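Local coordinates for Galactose/lactose metabolism regulatory protein GAL80 (Kluyveromyces lactis, PDB 3E1K) that represses the lactose and galactose metabolic genes, apparently by blocking their transcriptional activator when no inducing sugar is present, at residues 169-174 with 320-325. Residues are numbered along the deposited sequence; the frame is centred on the assembly and turned at random.
Sequences GCIGDI and LYFYGI
With its CG1 set between the backbone N and the carbonyl carbon (chi1 66°), Ile171 is left with CG2 anti to that carbonyl carbon, and this methyl meets the ring of Phe322. The isoleucine belongs to the loop that leaves helix 157-167 after a Schellman motif, in which Gly169, at positive phi, is the C-prime residue. Phe322 lies on strand 319-323 of the large mixed sheet in the C-terminal domain, and the contact joins the helix-to-strand connection to the end of a sheet strand. Ile171 CG2 comes in at the ring edge, near its plane, 3.6 Å from Phe322 CE1. Cys170 reaches the same corner obliquely, its CB 3.7 Å from Phe322 CE1. Leu165 of the helix and Leu304 of strand 303-308 also pack on the phenylalanine, joining helix, loop and sheet around one ring. Without the ring, as with an alanine here in place of Phe322, the Ile171 methyl and Cys170 CB would probably lose their shared aromatic partner, opening a gap between loop and strand. Beyond the ring the chain turns a corner at Gly324, where a side chain would probably crowd the carbonyl oxygen of Cys170. On Ile325, CG1 likewise occupies the place between backbone N and carbonyl carbon, and it lies 3.5 Å from Cys170 O. Ile325 N also gives Cys170 O a weak, bent hydrogen bond, 3.3 Å long with an angle of 126° at the hydrogen.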
loop_
_atom_site.group_PDB
_atom_site.type_symbol
_atom_site.label_atom_id
_atom_site.label_comp_id
_atom_site.label_asym_id
_atom_site.label_seq_id
_atom_site.Cartn_x
_atom_site.Cartn_y
_atom_site.Cartn_z
ATOM N N GLY A 169 -23.035 -9.934 1.565
ATOM C CA GLY A 169 -23.087 -8.474 1.739
ATOM C C GLY A 169 -22.877 -7.836 3.114
ATOM O O GLY A 169 -23.392 -6.758 3.462
ATOM N N CYS A 170 -22.050 -8.533 3.886
ATOM C CA CYS A 170 -21.808 -8.066 5.232
ATOM C C CYS A 170 -21.114 -6.752 5.284
ATOM O O CYS A 170 -21.234 -6.016 6.288
ATOM C CB CYS A 170 -21.100 -9.053 6.124
ATOM S SG CYS A 170 -22.113 -10.539 6.291
ATOM N N ILE A 171 -20.320 -6.501 4.243
ATOM C CA ILE A 171 -19.603 -5.238 4.223
ATOM C C ILE A 171 -19.962 -4.427 3.010
ATOM O O ILE A 171 -19.247 -3.493 2.668
ATOM C CB ILE A 171 -18.065 -5.390 4.289
ATOM C CG1 ILE A 171 -17.461 -6.071 3.039
ATOM C CG2 ILE A 171 -17.731 -6.195 5.555
ATOM C CD1 ILE A 171 -15.932 -5.987 2.909
ATOM N N GLY A 172 -21.068 -4.798 2.348
ATOM C CA GLY A 172 -21.502 -4.063 1.186
ATOM C C GLY A 172 -20.602 -4.419 0.013
ATOM O O GLY A 172 -20.067 -5.535 -0.081
ATOM N N ASP A 173 -20.447 -3.424 -0.858
ATOM C CA ASP A 173 -19.645 -3.519 -2.056
ATOM C C ASP A 173 -18.251 -3.050 -1.693
ATOM O O ASP A 173 -18.098 -2.092 -0.923
ATOM C CB ASP A 173 -20.161 -2.556 -3.105
ATOM C CG ASP A 173 -21.226 -3.188 -3.945
ATOM O OD1 ASP A 173 -21.061 -4.321 -4.510
ATOM O OD2 ASP A 173 -22.300 -2.512 -3.962
ATOM N N ILE A 174 -17.261 -3.772 -2.185
ATOM C CA ILE A 174 -15.958 -3.295 -1.812
ATOM C C ILE A 174 -15.626 -1.911 -2.317
ATOM O O ILE A 174 -16.136 -1.480 -3.362
ATOM C CB ILE A 174 -14.853 -4.236 -2.170
ATOM C CG1 ILE A 174 -15.377 -5.675 -2.239
ATOM C CG2 ILE A 174 -13.838 -4.084 -1.043
ATOM C CD1 ILE A 174 -14.817 -6.569 -1.146
ATOM N N LEU A 320 -8.983 -12.816 12.376
ATOM C CA LEU A 320 -9.817 -11.987 11.560
ATOM C C LEU A 320 -10.789 -11.089 12.274
ATOM O O LEU A 320 -11.701 -11.523 12.956
ATOM C CB LEU A 320 -10.629 -12.824 10.607
ATOM C CG LEU A 320 -11.392 -11.893 9.681
ATOM C CD1 LEU A 320 -10.631 -11.995 8.369
ATOM C CD2 LEU A 320 -12.628 -12.808 9.523
ATOM N N TYR A 321 -10.614 -9.814 11.970
ATOM C CA TYR A 321 -11.458 -8.839 12.586
ATOM C C TYR A 321 -12.333 -8.387 11.477
ATOM O O TYR A 321 -11.905 -8.038 10.378
ATOM C CB TYR A 321 -10.657 -7.600 12.982
ATOM C CG TYR A 321 -9.510 -7.922 13.925
ATOM C CD1 TYR A 321 -8.185 -8.034 13.468
ATOM C CD2 TYR A 321 -9.749 -8.069 15.292
ATOM C CE1 TYR A 321 -7.146 -8.255 14.338
ATOM C CE2 TYR A 321 -8.718 -8.299 16.177
ATOM C CZ TYR A 321 -7.428 -8.410 15.693
ATOM O OH TYR A 321 -6.388 -8.698 16.539
ATOM N N PHE A 322 -13.596 -8.329 11.827
ATOM C CA PHE A 322 -14.450 -7.767 10.835
ATOM C C PHE A 322 -15.348 -6.801 11.581
ATOM O O PHE A 322 -15.606 -6.937 12.753
ATOM C CB PHE A 322 -15.232 -8.904 10.237
ATOM C CG PHE A 322 -16.676 -8.581 10.010
ATOM C CD1 PHE A 322 -17.189 -8.195 8.771
ATOM C CD2 PHE A 322 -17.554 -8.677 11.074
ATOM C CE1 PHE A 322 -18.531 -7.916 8.575
ATOM C CE2 PHE A 322 -18.890 -8.363 10.899
ATOM C CZ PHE A 322 -19.387 -7.996 9.658
ATOM N N TYR A 323 -15.990 -5.919 10.846
ATOM C CA TYR A 323 -16.971 -5.054 11.448
ATOM C C TYR A 323 -17.998 -4.600 10.408
ATOM O O TYR A 323 -17.658 -4.103 9.350
ATOM C CB TYR A 323 -16.260 -3.852 12.006
ATOM C CG TYR A 323 -17.280 -2.773 12.205
ATOM C CD1 TYR A 323 -18.128 -2.784 13.318
ATOM C CD2 TYR A 323 -17.410 -1.753 11.267
ATOM C CE1 TYR A 323 -19.073 -1.797 13.494
ATOM C CE2 TYR A 323 -18.350 -0.765 11.441
ATOM C CZ TYR A 323 -19.182 -0.779 12.562
ATOM O OH TYR A 323 -20.142 0.189 12.749
ATOM N N GLY A 324 -19.277 -4.654 10.743
ATOM C CA GLY A 324 -20.235 -4.200 9.762
ATOM C C GLY A 324 -21.545 -4.910 10.114
ATOM O O GLY A 324 -21.718 -5.453 11.218
ATOM N N ILE A 325 -22.443 -4.992 9.138
ATOM C CA ILE A 325 -23.743 -5.587 9.400
ATOM C C ILE A 325 -23.921 -7.088 9.492
ATOM O O ILE A 325 -23.856 -7.793 8.462
ATOM C CB ILE A 325 -24.850 -4.960 8.525
ATOM C CG1 ILE A 325 -24.585 -5.165 7.034
ATOM C CG2 ILE A 325 -24.962 -3.429 8.743
ATOM C CD1 ILE A 325 -25.649 -4.799 6.115
#